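Local coordinates for protein fiber (Human adenovirus 35, PDB 2QLK) that probably attaches the virus to host cells through its trimeric fibre head, the knob domain, which binds the receptor CD46, at residues P32-V37 and I82-Y87; K46-L51 and Y61-G66; C147-S152 and E189-N194; S156-N161 and W183-S188. All coordinates share one frame; numbering follows the deposited sequence.

Interaction 1 (P32-V37 and I82-Y87); sequences PNCQIV and IQLRLY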
loop_
_atom_site.group_PDB
_atom_site.type_symbol
_atom_site.label_atom_id
_atom_site.label_comp_id
_atom_site.label_asym_id
_atom_site.label_seq_id
_atom_site.Cartn_x
_atom_site.Cartn_y
_atom_site.Cartn_z
ATOM N N PRO A 32 -14.179 -21.118 -9.197
ATOM C CA PRO A 32 -14.207 -21.195 -7.728
ATOM C C PRO A 32 -12.955 -22.006 -7.390
ATOM O O PRO A 32 -12.780 -23.120 -7.918
ATOM C CB PRO A 32 -15.492 -21.963 -7.444
ATOM C CG PRO A 32 -16.409 -21.511 -8.582
ATOM C CD PRO A 32 -15.484 -21.463 -9.791
ATOM N N ASN A 33 -12.086 -21.452 -6.537
ATOM C CA ASN A 33 -10.828 -22.101 -6.218
ATOM C C ASN A 33 -10.472 -22.246 -4.737
ATOM O O ASN A 33 -9.411 -22.776 -4.413
ATOM C CB ASN A 33 -9.698 -21.366 -6.951
ATOM C CG ASN A 33 -9.618 -19.899 -6.553
ATOM O OD1 ASN A 33 -10.294 -19.474 -5.618
ATOM N ND2 ASN A 33 -8.788 -19.135 -7.244
ATOM N N CYS A 34 -11.332 -21.777 -3.833
ATOM C CA CYS A 34 -11.035 -21.932 -2.409
ATOM C C CYS A 34 -12.270 -22.307 -1.608
ATOM O O CYS A 34 -13.378 -22.247 -2.108
ATOM C CB CYS A 34 -10.390 -20.661 -1.846
ATOM S SG CYS A 34 -11.378 -19.198 -2.017
ATOM N N GLN A 35 -12.080 -22.702 -0.360
ATOM C CA GLN A 35 -13.206 -23.106 0.468
ATOM C C GLN A 35 -13.275 -22.238 1.705
ATOM O O GLN A 35 -12.409 -22.289 2.577
ATOM C CB GLN A 35 -13.066 -24.597 0.840
ATOM C CG GLN A 35 -12.826 -25.472 -0.395
ATOM C CD GLN A 35 -12.865 -26.975 -0.141
ATOM O OE1 GLN A 35 -12.301 -27.475 0.832
ATOM N NE2 GLN A 35 -13.520 -27.704 -1.044
ATOM N N ILE A 36 -14.323 -21.436 1.761
ATOM C CA ILE A 36 -14.546 -20.520 2.866
ATOM C C ILE A 36 -15.291 -21.194 4.006
ATOM O O ILE A 36 -14.960 -20.997 5.173
ATOM C CB ILE A 36 -15.341 -19.283 2.376
ATOM C CG1 ILE A 36 -14.426 -18.439 1.475
ATOM C CG2 ILE A 36 -15.845 -18.445 3.566
ATOM C CD1 ILE A 36 -15.168 -17.516 0.555
ATOM N N VAL A 37 -16.301 -21.978 3.661
ATOM C CA VAL A 37 -17.096 -22.683 4.652
ATOM C C VAL A 37 -16.435 -24.030 4.919
ATOM O O VAL A 37 -16.179 -24.789 3.983
ATOM C CB VAL A 37 -18.537 -22.894 4.124
ATOM C CG1 VAL A 37 -19.327 -23.789 5.058
ATOM C CG2 VAL A 37 -19.213 -21.538 3.966
ATOM N N ILE A 82 -13.545 -14.538 7.653
ATOM C CA ILE A 82 -13.218 -15.408 6.558
ATOM C C ILE A 82 -11.730 -15.629 6.672
ATOM O O ILE A 82 -10.965 -14.677 6.871
ATOM C CB ILE A 82 -13.541 -14.746 5.245
ATOM C CG1 ILE A 82 -15.065 -14.554 5.154
ATOM C CG2 ILE A 82 -12.917 -15.548 4.090
ATOM C CD1 ILE A 82 -15.535 -13.783 3.935
ATOM N N GLN A 83 -11.321 -16.884 6.580
ATOM C CA GLN A 83 -9.915 -17.232 6.673
ATOM C C GLN A 83 -9.526 -18.132 5.518
ATOM O O GLN A 83 -10.259 -19.040 5.147
ATOM C CB GLN A 83 -9.638 -17.955 7.988
ATOM C CG GLN A 83 -8.152 -18.208 8.222
ATOM C CD GLN A 83 -7.884 -19.008 9.484
ATOM O OE1 GLN A 83 -8.021 -20.234 9.495
ATOM N NE2 GLN A 83 -7.506 -18.310 10.564
ATOM N N LEU A 84 -8.364 -17.881 4.942
ATOM C CA LEU A 84 -7.902 -18.694 3.826
ATOM C C LEU A 84 -6.446 -18.995 4.113
ATOM O O LEU A 84 -5.621 -18.081 4.212
ATOM C CB LEU A 84 -8.049 -17.921 2.509
ATOM C CG LEU A 84 -9.111 -18.225 1.436
ATOM C CD1 LEU A 84 -10.133 -19.296 1.883
ATOM C CD2 LEU A 84 -9.795 -16.933 1.048
ATOM N N ARG A 85 -6.126 -20.273 4.255
ATOM C CA ARG A 85 -4.755 -20.687 4.535
ATOM C C ARG A 85 -4.066 -21.326 3.338
ATOM O O ARG A 85 -4.611 -22.235 2.697
ATOM C CB ARG A 85 -4.735 -21.686 5.677
ATOM C CG ARG A 85 -5.405 -21.223 6.958
ATOM C CD ARG A 85 -5.739 -22.445 7.811
ATOM N NE ARG A 85 -6.550 -23.394 7.043
ATOM C CZ ARG A 85 -6.602 -24.707 7.259
ATOM N NH1 ARG A 85 -5.884 -25.263 8.233
ATOM N NH2 ARG A 85 -7.364 -25.472 6.483
ATOM N N LEU A 86 -2.861 -20.854 3.037
ATOM C CA LEU A 86 -2.080 -21.408 1.957
ATOM C C LEU A 86 -0.845 -22.057 2.574
ATOM O O LEU A 86 -0.126 -21.418 3.334
ATOM C CB LEU A 86 -1.636 -20.329 0.978
ATOM C CG LEU A 86 -2.647 -19.378 0.333
ATOM C CD1 LEU A 86 -2.161 -19.011 -1.074
ATOM C CD2 LEU A 86 -3.989 -20.002 0.271
ATOM N N TYR A 87 -0.610 -23.331 2.267
ATOM C CA TYR A 87 0.575 -24.006 2.794
ATOM C C TYR A 87 1.412 -24.423 1.588
ATOM O O TYR A 87 0.878 -24.936 0.597
ATOM C CB TYR A 87 0.184 -25.220 3.633
ATOM C CG TYR A 87 -0.642 -24.902 4.866
ATOM C CD1 TYR A 87 -0.109 -24.168 5.919
ATOM C CD2 TYR A 87 -1.958 -25.350 4.983
ATOM C CE1 TYR A 87 -0.871 -23.888 7.070
ATOM C CE2 TYR A 87 -2.730 -25.085 6.127
ATOM C CZ TYR A 87 -2.178 -24.355 7.164
ATOM O OH TYR A 87 -2.923 -24.114 8.304
HETATM O O HOH W 1 -13.395 -18.855 6.507
#

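Interaction 2 (K46-L51 and Y61-G66); sequences KLTLVL and YVSLVG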
loop_
_atom_site.group_PDB
_atom_site.type_symbol
_atom_site.label_atom_id
_atom_site.label_comp_id
_atom_site.label_asym_id
_atom_site.label_seq_id
_atom_site.Cartn_x
_atom_site.Cartn_y
_atom_site.Cartn_z
ATOM N N LYS A 46 -13.911 -17.294 -4.887
ATOM C CA LYS A 46 -12.940 -17.018 -5.944
ATOM C C LYS A 46 -11.887 -16.056 -5.434
ATOM O O LYS A 46 -12.137 -14.872 -5.258
ATOM C CB LYS A 46 -13.627 -16.416 -7.165
ATOM C CG LYS A 46 -14.611 -17.358 -7.823
ATOM C CD LYS A 46 -15.447 -16.637 -8.881
ATOM C CE LYS A 46 -16.273 -17.635 -9.713
ATOM N NZ LYS A 46 -17.262 -16.960 -10.628
ATOM N N LEU A 47 -10.710 -16.585 -5.183
ATOM C CA LEU A 47 -9.615 -15.788 -4.693
ATOM C C LEU A 47 -8.660 -15.403 -5.813
ATOM O O LEU A 47 -8.167 -16.256 -6.558
ATOM C CB LEU A 47 -8.872 -16.576 -3.623
ATOM C CG LEU A 47 -7.567 -15.920 -3.149
ATOM C CD1 LEU A 47 -7.892 -14.830 -2.080
ATOM C CD2 LEU A 47 -6.624 -17.007 -2.568
ATOM N N THR A 48 -8.427 -14.107 -5.947
ATOM C CA THR A 48 -7.486 -13.580 -6.936
ATOM C C THR A 48 -6.281 -13.124 -6.115
ATOM O O THR A 48 -6.359 -12.175 -5.313
ATOM C CB THR A 48 -8.049 -12.360 -7.687
ATOM O OG1 THR A 48 -9.213 -12.752 -8.428
ATOM C CG2 THR A 48 -6.991 -11.759 -8.635
ATOM N N LEU A 49 -5.174 -13.817 -6.308
ATOM C CA LEU A 49 -3.955 -13.512 -5.614
ATOM C C LEU A 49 -2.879 -13.375 -6.666
ATOM O O LEU A 49 -2.726 -14.262 -7.502
ATOM C CB LEU A 49 -3.578 -14.657 -4.690
ATOM C CG LEU A 49 -2.199 -14.574 -4.042
ATOM C CD1 LEU A 49 -2.116 -13.390 -3.057
ATOM C CD2 LEU A 49 -1.964 -15.882 -3.316
ATOM N N VAL A 50 -2.158 -12.260 -6.632
ATOM C CA VAL A 50 -1.079 -12.016 -7.544
ATOM C C VAL A 50 0.175 -11.696 -6.724
ATOM O O VAL A 50 0.186 -10.766 -5.922
ATOM C CB VAL A 50 -1.436 -10.874 -8.469
ATOM C CG1 VAL A 50 -0.367 -10.736 -9.571
ATOM C CG2 VAL A 50 -2.817 -11.141 -9.085
ATOM N N LEU A 51 1.217 -12.499 -6.915
ATOM C CA LEU A 51 2.491 -12.325 -6.234
ATOM C C LEU A 51 3.565 -12.027 -7.286
ATOM O O LEU A 51 3.764 -12.801 -8.227
ATOM C CB LEU A 51 2.859 -13.594 -5.470
ATOM C CG LEU A 51 1.884 -14.079 -4.401
ATOM C CD1 LEU A 51 2.299 -15.432 -3.890
ATOM C CD2 LEU A 51 1.897 -13.071 -3.227
ATOM N N TYR A 61 -1.126 -8.721 -4.304
ATOM C CA TYR A 61 -2.456 -8.191 -4.533
ATOM C C TYR A 61 -3.446 -9.302 -4.219
ATOM O O TYR A 61 -3.344 -10.435 -4.728
ATOM C CB TYR A 61 -2.539 -7.727 -5.984
ATOM C CG TYR A 61 -3.872 -7.299 -6.512
ATOM C CD1 TYR A 61 -4.925 -8.214 -6.609
ATOM C CD2 TYR A 61 -4.060 -6.021 -7.006
ATOM C CE1 TYR A 61 -6.137 -7.865 -7.202
ATOM C CE2 TYR A 61 -5.281 -5.646 -7.598
ATOM C CZ TYR A 61 -6.304 -6.576 -7.693
ATOM O OH TYR A 61 -7.483 -6.253 -8.304
ATOM N N VAL A 62 -4.430 -8.998 -3.386
ATOM C CA VAL A 62 -5.382 -10.014 -3.038
ATOM C C VAL A 62 -6.822 -9.517 -2.927
ATOM O O VAL A 62 -7.106 -8.514 -2.278
ATOM C CB VAL A 62 -4.931 -10.748 -1.721
ATOM C CG1 VAL A 62 -4.975 -9.797 -0.511
ATOM C CG2 VAL A 62 -5.814 -11.997 -1.474
ATOM N N SER A 63 -7.730 -10.220 -3.591
ATOM C CA SER A 63 -9.143 -9.867 -3.517
ATOM C C SER A 63 -9.900 -11.171 -3.572
ATOM O O SER A 63 -9.422 -12.166 -4.136
ATOM C CB SER A 63 -9.602 -8.933 -4.655
ATOM O OG SER A 63 -9.565 -9.592 -5.892
ATOM N N LEU A 64 -11.079 -11.156 -2.960
ATOM C CA LEU A 64 -11.910 -12.328 -2.863
ATOM C C LEU A 64 -13.321 -12.084 -3.367
ATOM O O LEU A 64 -13.872 -11.014 -3.169
ATOM C CB LEU A 64 -11.947 -12.758 -1.389
ATOM C CG LEU A 64 -12.681 -14.024 -0.961
ATOM C CD1 LEU A 64 -12.194 -15.234 -1.789
ATOM C CD2 LEU A 64 -12.404 -14.257 0.506
ATOM N N VAL A 65 -13.887 -13.075 -4.034
ATOM C CA VAL A 65 -15.284 -13.006 -4.519
ATOM C C VAL A 65 -16.028 -14.290 -4.046
ATOM O O VAL A 65 -15.531 -15.415 -4.190
ATOM C CB VAL A 65 -15.350 -12.905 -6.072
ATOM C CG1 VAL A 65 -16.829 -13.021 -6.548
ATOM C CG2 VAL A 65 -14.752 -11.559 -6.540
ATOM N N GLY A 66 -17.205 -14.129 -3.472
ATOM C CA GLY A 66 -17.920 -15.303 -2.984
ATOM C C GLY A 66 -18.853 -15.885 -4.032
ATOM O O GLY A 66 -19.480 -15.122 -4.775
#

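Interaction 3 (C147-S152 and E189-N194); sequences CYYMTS and ESPESN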
loop_
_atom_site.group_PDB
_atom_site.type_symbol
_atom_site.label_atom_id
_atom_site.label_comp_id
_atom_site.label_asym_id
_atom_site.label_seq_id
_atom_site.Cartn_x
_atom_site.Cartn_y
_atom_site.Cartn_z
ATOM N N CYS A 147 -9.387 -3.161 4.087
ATOM C CA CYS A 147 -9.856 -3.142 2.722
ATOM C C CYS A 147 -11.365 -2.973 2.903
ATOM O O CYS A 147 -11.851 -2.881 4.041
ATOM C CB CYS A 147 -9.495 -4.396 1.910
ATOM S SG CYS A 147 -10.080 -5.924 2.535
ATOM N N TYR A 148 -12.101 -2.945 1.806
ATOM C CA TYR A 148 -13.519 -2.658 1.899
ATOM C C TYR A 148 -14.506 -3.523 1.172
ATOM O O TYR A 148 -14.192 -4.200 0.197
ATOM C CB TYR A 148 -13.772 -1.205 1.449
ATOM C CG TYR A 148 -12.903 -0.181 2.125
ATOM C CD1 TYR A 148 -11.547 -0.047 1.777
ATOM C CD2 TYR A 148 -13.399 0.587 3.185
ATOM C CE1 TYR A 148 -10.716 0.805 2.474
ATOM C CE2 TYR A 148 -12.577 1.439 3.894
ATOM C CZ TYR A 148 -11.240 1.544 3.540
ATOM O OH TYR A 148 -10.410 2.372 4.250
ATOM N N TYR A 149 -15.737 -3.464 1.660
ATOM C CA TYR A 149 -16.852 -4.157 1.043
ATOM C C TYR A 149 -17.830 -3.049 0.634
ATOM O O TYR A 149 -18.176 -2.181 1.440
ATOM C CB TYR A 149 -17.569 -5.079 2.029
ATOM C CG TYR A 149 -18.801 -5.691 1.412
ATOM C CD1 TYR A 149 -18.684 -6.565 0.340
ATOM C CD2 TYR A 149 -20.083 -5.350 1.851
ATOM C CE1 TYR A 149 -19.799 -7.091 -0.296
ATOM C CE2 TYR A 149 -21.235 -5.885 1.219
ATOM C CZ TYR A 149 -21.070 -6.755 0.145
ATOM O OH TYR A 149 -22.156 -7.333 -0.491
ATOM N N MET A 150 -18.265 -3.099 -0.616
ATOM C CA MET A 150 -19.219 -2.155 -1.190
ATOM C C MET A 150 -20.603 -2.842 -1.183
ATOM O O MET A 150 -20.789 -3.901 -1.803
ATOM C CB MET A 150 -18.770 -1.825 -2.621
ATOM C CG MET A 150 -19.575 -0.783 -3.359
ATOM S SD MET A 150 -18.645 -0.212 -4.823
ATOM C CE MET A 150 -18.203 1.393 -4.280
ATOM N N THR A 151 -21.566 -2.267 -0.468
ATOM C CA THR A 151 -22.905 -2.878 -0.389
ATOM C C THR A 151 -23.591 -2.843 -1.738
ATOM O O THR A 151 -23.366 -1.943 -2.546
ATOM C CB THR A 151 -23.814 -2.173 0.621
ATOM O OG1 THR A 151 -24.327 -0.966 0.047
ATOM C CG2 THR A 151 -23.028 -1.837 1.870
ATOM N N SER A 152 -24.433 -3.841 -1.955
ATOM C CA SER A 152 -25.158 -4.019 -3.191
ATOM C C SER A 152 -26.294 -3.025 -3.401
ATOM O O SER A 152 -26.741 -2.844 -4.523
ATOM C CB SER A 152 -25.734 -5.429 -3.233
ATOM O OG SER A 152 -26.712 -5.567 -2.214
ATOM N N GLU A 189 -24.132 -2.327 12.101
ATOM C CA GLU A 189 -25.288 -2.774 11.341
ATOM C C GLU A 189 -24.820 -3.792 10.310
ATOM O O GLU A 189 -23.628 -3.870 10.000
ATOM C CB GLU A 189 -25.958 -1.587 10.642
ATOM C CG GLU A 189 -27.194 -1.954 9.814
ATOM C CD GLU A 189 -28.371 -2.443 10.659
ATOM O OE1 GLU A 189 -28.876 -1.655 11.491
ATOM O OE2 GLU A 189 -28.795 -3.610 10.486
ATOM N N SER A 190 -25.750 -4.582 9.789
ATOM C CA SER A 190 -25.397 -5.573 8.784
ATOM C C SER A 190 -25.301 -4.888 7.424
ATOM O O SER A 190 -26.186 -4.120 7.032
ATOM C CB SER A 190 -26.440 -6.697 8.745
ATOM O OG SER A 190 -27.712 -6.198 8.389
ATOM N N PRO A 191 -24.212 -5.144 6.684
ATOM C CA PRO A 191 -24.124 -4.481 5.379
ATOM C C PRO A 191 -25.201 -4.890 4.373
ATOM O O PRO A 191 -25.587 -4.087 3.529
ATOM C CB PRO A 191 -22.694 -4.799 4.913
ATOM C CG PRO A 191 -22.287 -5.975 5.703
ATOM C CD PRO A 191 -22.940 -5.788 7.047
ATOM N N GLU A 192 -25.696 -6.124 4.457
ATOM C CA GLU A 192 -26.735 -6.560 3.528
ATOM C C GLU A 192 -27.930 -7.194 4.239
ATOM O O GLU A 192 -27.797 -7.747 5.320
ATOM C CB GLU A 192 -26.174 -7.569 2.526
ATOM C CG GLU A 192 -24.985 -7.072 1.728
ATOM C CD GLU A 192 -25.376 -6.419 0.406
ATOM O OE1 GLU A 192 -26.591 -6.334 0.098
ATOM O OE2 GLU A 192 -24.453 -5.999 -0.326
ATOM N N SER A 193 -29.095 -7.112 3.605
ATOM C CA SER A 193 -30.314 -7.696 4.147
ATOM C C SER A 193 -30.541 -9.062 3.505
ATOM O O SER A 193 -31.281 -9.891 4.031
ATOM C CB SER A 193 -31.505 -6.785 3.861
ATOM O OG SER A 193 -31.598 -6.515 2.474
ATOM N N ASN A 194 -29.910 -9.297 2.361
ATOM C CA ASN A 194 -30.058 -10.577 1.685
ATOM C C ASN A 194 -28.874 -10.910 0.786
ATOM O O ASN A 194 -27.962 -10.100 0.607
ATOM C CB ASN A 194 -31.346 -10.606 0.864
ATOM C CG ASN A 194 -31.795 -12.025 0.545
ATOM O OD1 ASN A 194 -32.719 -12.238 -0.242
ATOM N ND2 ASN A 194 -31.146 -13.005 1.166
#

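Interaction 4 (S156-N161 and W183-S188); sequences SLFPLN and WNLNAS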
loop_
_atom_site.group_PDB
_atom_site.type_symbol
_atom_site.label_atom_id
_atom_site.label_comp_id
_atom_site.label_asym_id
_atom_site.label_seq_id
_atom_site.Cartn_x
_atom_site.Cartn_y
_atom_site.Cartn_z
ATOM N N SER A 156 -22.529 1.634 -0.276
ATOM C CA SER A 156 -21.696 2.206 0.757
ATOM C C SER A 156 -20.557 1.234 1.078
ATOM O O SER A 156 -20.631 0.037 0.790
ATOM C CB SER A 156 -22.522 2.525 2.002
ATOM O OG SER A 156 -23.182 1.385 2.501
ATOM N N LEU A 157 -19.499 1.779 1.659
ATOM C CA LEU A 157 -18.320 1.019 2.010
ATOM C C LEU A 157 -18.228 0.608 3.455
ATOM O O LEU A 157 -18.371 1.422 4.378
ATOM C CB LEU A 157 -17.060 1.809 1.664
ATOM C CG LEU A 157 -16.828 2.080 0.175
ATOM C CD1 LEU A 157 -15.505 2.811 -0.021
ATOM C CD2 LEU A 157 -16.820 0.760 -0.573
ATOM N N PHE A 158 -18.004 -0.676 3.658
ATOM C CA PHE A 158 -17.819 -1.163 5.008
ATOM C C PHE A 158 -16.353 -1.568 5.109
ATOM O O PHE A 158 -15.865 -2.341 4.286
ATOM C CB PHE A 158 -18.714 -2.378 5.279
ATOM C CG PHE A 158 -20.125 -2.025 5.673
ATOM C CD1 PHE A 158 -21.001 -1.459 4.755
ATOM C CD2 PHE A 158 -20.583 -2.295 6.968
ATOM C CE1 PHE A 158 -22.325 -1.170 5.112
ATOM C CE2 PHE A 158 -21.916 -2.010 7.339
ATOM C CZ PHE A 158 -22.787 -1.448 6.406
ATOM N N PRO A 159 -15.626 -1.044 6.109
ATOM C CA PRO A 159 -14.228 -1.449 6.201
ATOM C C PRO A 159 -14.116 -2.887 6.713
ATOM O O PRO A 159 -14.941 -3.362 7.511
ATOM C CB PRO A 159 -13.626 -0.426 7.180
ATOM C CG PRO A 159 -14.800 -0.100 8.070
ATOM C CD PRO A 159 -15.930 0.025 7.078
ATOM N N LEU A 160 -13.103 -3.574 6.218
ATOM C CA LEU A 160 -12.822 -4.958 6.596
ATOM C C LEU A 160 -11.403 -4.956 7.106
ATOM O O LEU A 160 -10.502 -4.394 6.470
ATOM C CB LEU A 160 -12.929 -5.903 5.388
ATOM C CG LEU A 160 -14.304 -6.063 4.702
ATOM C CD1 LEU A 160 -14.205 -7.035 3.485
ATOM C CD2 LEU A 160 -15.302 -6.613 5.727
ATOM N N ASN A 161 -11.205 -5.536 8.282
ATOM C CA ASN A 161 -9.864 -5.602 8.824
ATOM C C ASN A 161 -9.272 -6.782 8.119
ATOM O O ASN A 161 -9.933 -7.808 7.981
ATOM C CB ASN A 161 -9.903 -5.875 10.319
ATOM C CG ASN A 161 -10.705 -4.840 11.067
ATOM O OD1 ASN A 161 -10.299 -3.683 11.175
ATOM N ND2 ASN A 161 -11.866 -5.243 11.573
ATOM N N TRP A 183 -10.048 -11.953 6.744
ATOM C CA TRP A 183 -10.850 -10.727 6.648
ATOM C C TRP A 183 -11.871 -10.766 7.778
ATOM O O TRP A 183 -12.492 -11.794 8.030
ATOM C CB TRP A 183 -11.629 -10.655 5.343
ATOM C CG TRP A 183 -10.789 -10.478 4.122
ATOM C CD1 TRP A 183 -10.518 -9.313 3.482
ATOM C CD2 TRP A 183 -10.145 -11.513 3.376
ATOM N NE1 TRP A 183 -9.742 -9.549 2.357
ATOM C CE2 TRP A 183 -9.502 -10.894 2.268
ATOM C CE3 TRP A 183 -10.049 -12.911 3.530
ATOM C CZ2 TRP A 183 -8.773 -11.625 1.315
ATOM C CZ3 TRP A 183 -9.330 -13.636 2.580
ATOM C CH2 TRP A 183 -8.699 -12.989 1.485
ATOM N N ASN A 184 -12.071 -9.633 8.427
ATOM C CA ASN A 184 -12.991 -9.559 9.529
ATOM C C ASN A 184 -13.915 -8.353 9.387
ATOM O O ASN A 184 -13.474 -7.211 9.210
ATOM C CB ASN A 184 -12.217 -9.455 10.835
ATOM C CG ASN A 184 -13.129 -9.416 12.044
ATOM O OD1 ASN A 184 -13.667 -10.448 12.473
ATOM N ND2 ASN A 184 -13.326 -8.224 12.595
ATOM N N LEU A 185 -15.205 -8.622 9.462
ATOM C CA LEU A 185 -16.202 -7.570 9.401
ATOM C C LEU A 185 -16.724 -7.367 10.834
ATOM O O LEU A 185 -17.172 -8.311 11.480
ATOM C CB LEU A 185 -17.375 -7.972 8.507
ATOM C CG LEU A 185 -18.563 -7.006 8.745
ATOM C CD1 LEU A 185 -18.275 -5.606 8.133
ATOM C CD2 LEU A 185 -19.828 -7.601 8.172
ATOM N N ASN A 186 -16.678 -6.142 11.325
ATOM C CA ASN A 186 -17.179 -5.873 12.663
ATOM C C ASN A 186 -17.911 -4.548 12.610
ATOM O O ASN A 186 -17.330 -3.514 12.899
ATOM C CB ASN A 186 -16.015 -5.828 13.660
ATOM C CG ASN A 186 -16.470 -5.540 15.074
ATOM O OD1 ASN A 186 -16.835 -4.412 15.402
ATOM N ND2 ASN A 186 -16.460 -6.562 15.919
ATOM N N ALA A 187 -19.189 -4.595 12.241
ATOM C CA ALA A 187 -20.012 -3.397 12.099
ATOM C C ALA A 187 -21.173 -3.284 13.083
ATOM O O ALA A 187 -21.560 -4.259 13.709
ATOM C CB ALA A 187 -20.557 -3.324 10.670
ATOM N N SER A 188 -21.729 -2.081 13.197
ATOM C CA SER A 188 -22.854 -1.812 14.086
ATOM C C SER A 188 -24.136 -2.290 13.430
ATOM O O SER A 188 -25.114 -2.601 14.108
ATOM C CB SER A 188 -22.969 -0.320 14.342
ATOM O OG SER A 188 -21.717 0.212 14.703
HETATM O O HOH W 2 -14.850 -4.224 9.838
#

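Interaction 1 (P32-V37 and I82-Y87)
Leu84 meets the 32-37 loop with one methyl, CD1, which sits 3.8 Å from the carbonyl O of Gln35 and 4.0 Å from CB of Cys34. SG of Cys34 lies equally near both methyls, 4.1 Å from CD2 of Leu84, so the leucine fork lies against Cys34 with both branches. The thiol is placed for this by its first torsion, which tucks SG between the backbone N and the carbonyl carbon (chi1 59°). Nearer the start of the strand segment, Ile36 and Ile82 cross obliquely and touch through their CG2 methyls, 4.2 Å apart. No direct hydrogen bond joins the two segments; a water does so, donating to O of Ile36 at 3.0 Å and accepting from N of Gln83 at 2.9 Å. The loop is thus held to the strand by apolar branches and a single bridging water.

Further out, Leu64 of strand 57-66 packs on Cys34, Ile82 and Leu84 together, and Trp183 covers Leu84. The loop is positioned by Asp44, whose carboxylate receives the backbone N-H groups of Ile36 and Val37, and by OD1 of Asn33, which accepts from N of Leu47. Both Asn33 and Cys34 bond through their backbones to Gly45, making a classic beta bulge. The whole is an example of a bulged loop segment closing over the interior of the antiparallel beta sandwich of the adenovirus fibre knob.

Interaction 2 (K46-L51 and Y61-G66)
Leu47 and Leu49 both carry CG opposite the backbone N (chi1 172° and 171°), a setting that swings each CD1 toward Val62 on the neighbouring strand. Val62 receives them differently: CD1 of Leu47 packs on its CG2 methyl at 3.6 Å, while CD1 of Leu49 comes to its CB at 4.1 Å. Leu64, with a like first torsion, lays CD1 over the peptide of Lys46, 3.5 Å from its O. These four residues share one face of the hairpin, where Phe181 and Trp183 of the other sheet cover them.

Beneath the side chains the strands run antiparallel with their axes 4.7 Å apart. Three hydrogen-bonded pairs, Lys46 with Val65, Thr48 with Ser63 and Val50 with Tyr61, each give two backbone bonds; the shortest is Lys46 N to Val65 O, 2.6 Å. Between them, CA of Val62 approaches O of Thr48 at 3.3 Å in a CA-H...O contact.

The opposite face mixes polar and apolar groups. CB of Thr48 touches OG of Ser63 at 3.6 Å, and CB of Val50 lies against CB of Tyr61. The Tyr61 hydroxyl is hydrogen-bonded to Tyr130 of the second subunit, whose Ile208 and Leu57 pack on Thr48 and Val50. The hairpin therefore has two chemistries: branched aliphatic groups buried in the sandwich, and a tyrosine, threonine and valine surface suited to joining subunits of the trimer.

Interaction 3 (C147-S152 and E189-N194)
Tyr149 and Thr151 meet Pro191 and Glu192 where strand 142-150 runs out into a turn; the 189-194 segment is irregular, and no ladder of backbone bonds links the two. Their nearest CA atoms, those of Thr151 and Pro191, are 6.1 Å apart. The backbone contributes through N of Ser152, which donates to OE2 of Glu192 at 2.7 Å with an N-H...O angle of 159°.

That same oxygen accepts from the hydroxyl of Tyr149, also 2.7 Å away. The phenol arrives on the anti side and the Ser152 N-H on the syn side, from opposite faces of the carboxylate. A bend at chi2 (-92°) brings OE2 of Glu192 to the hydroxyl edge of the Tyr149 ring, near the ring plane, with the carboxylate plane turned 66° from the ring. The buried acid ties the 189-194 loop to the end of strand 142-150 and the turn after it, at an end of the knob's beta sandwich; two donors on one oxygen probably favour its ionised form. CB of Pro191 lies obliquely 4.1 Å from CD2 of Tyr149, a ring that Phe75 meets edge-to-face. CG2 of Thr151 rests 3.8 Å from O of Pro191, while its hydroxyl is hydrogen-bonded to Asp154 and Ser156.

Interaction 4 (S156-N161 and W183-S188)
Asn161 and Asn184 form a hydrogen-bonded antiparallel pair of the beta hairpin made by strands 157-166 and 177-186 in the four-stranded sheet of the knob. Its two backbone bonds run from Asn161 N to Asn184 O, 3.0 Å, and from Asn184 N to Asn161 O, 2.8 Å. The two side chains run alongside each other in one direction, amides almost in one plane. Toward Phe158 the strands splay, the N-to-C directions of the short segments being 134° apart, well off antiparallel, and a water takes over the bridging: it donates to O of Pro159 and accepts from N of Asn186 at 3.0 Å.

Apolar contacts follow the other side. CD2 of Leu160 presses on CB of Leu185 at 3.7 Å, the two side chains lying at a slant, while CD1 of Leu160 reaches CD1 of Trp183 at 4.3 Å. With CG opposite the carbonyl carbon (chi1 -64°) and chi2 at 179°, CD2 of Leu160 is turned to Leu185 and CD1 to Trp183. Val62 and Leu64 of the other sheet pack on Trp183. Where the hairpin opens, CB of Ala187 meets the edge of the Phe158 ring in its plane, 3.8 Å from CE2.

From the N terminus, the 32-37 loop comes first and is closed only when strand 79-88 returns to it in interaction 1. The hairpin of interaction 2 is nested inside that closure, and its Leu64 also packs against interaction 1. The second half of the chain repeats the scheme: residues 147-152 open a loop that 189-194 closes in interaction 3, with the hairpin of interaction 4 nested within it. The two nests follow in series without crossing. Trp183 connects them, bonding through its backbone to strand 79-88 and packing between the two sheets, while Phe158 joins interaction 4 to interaction 3.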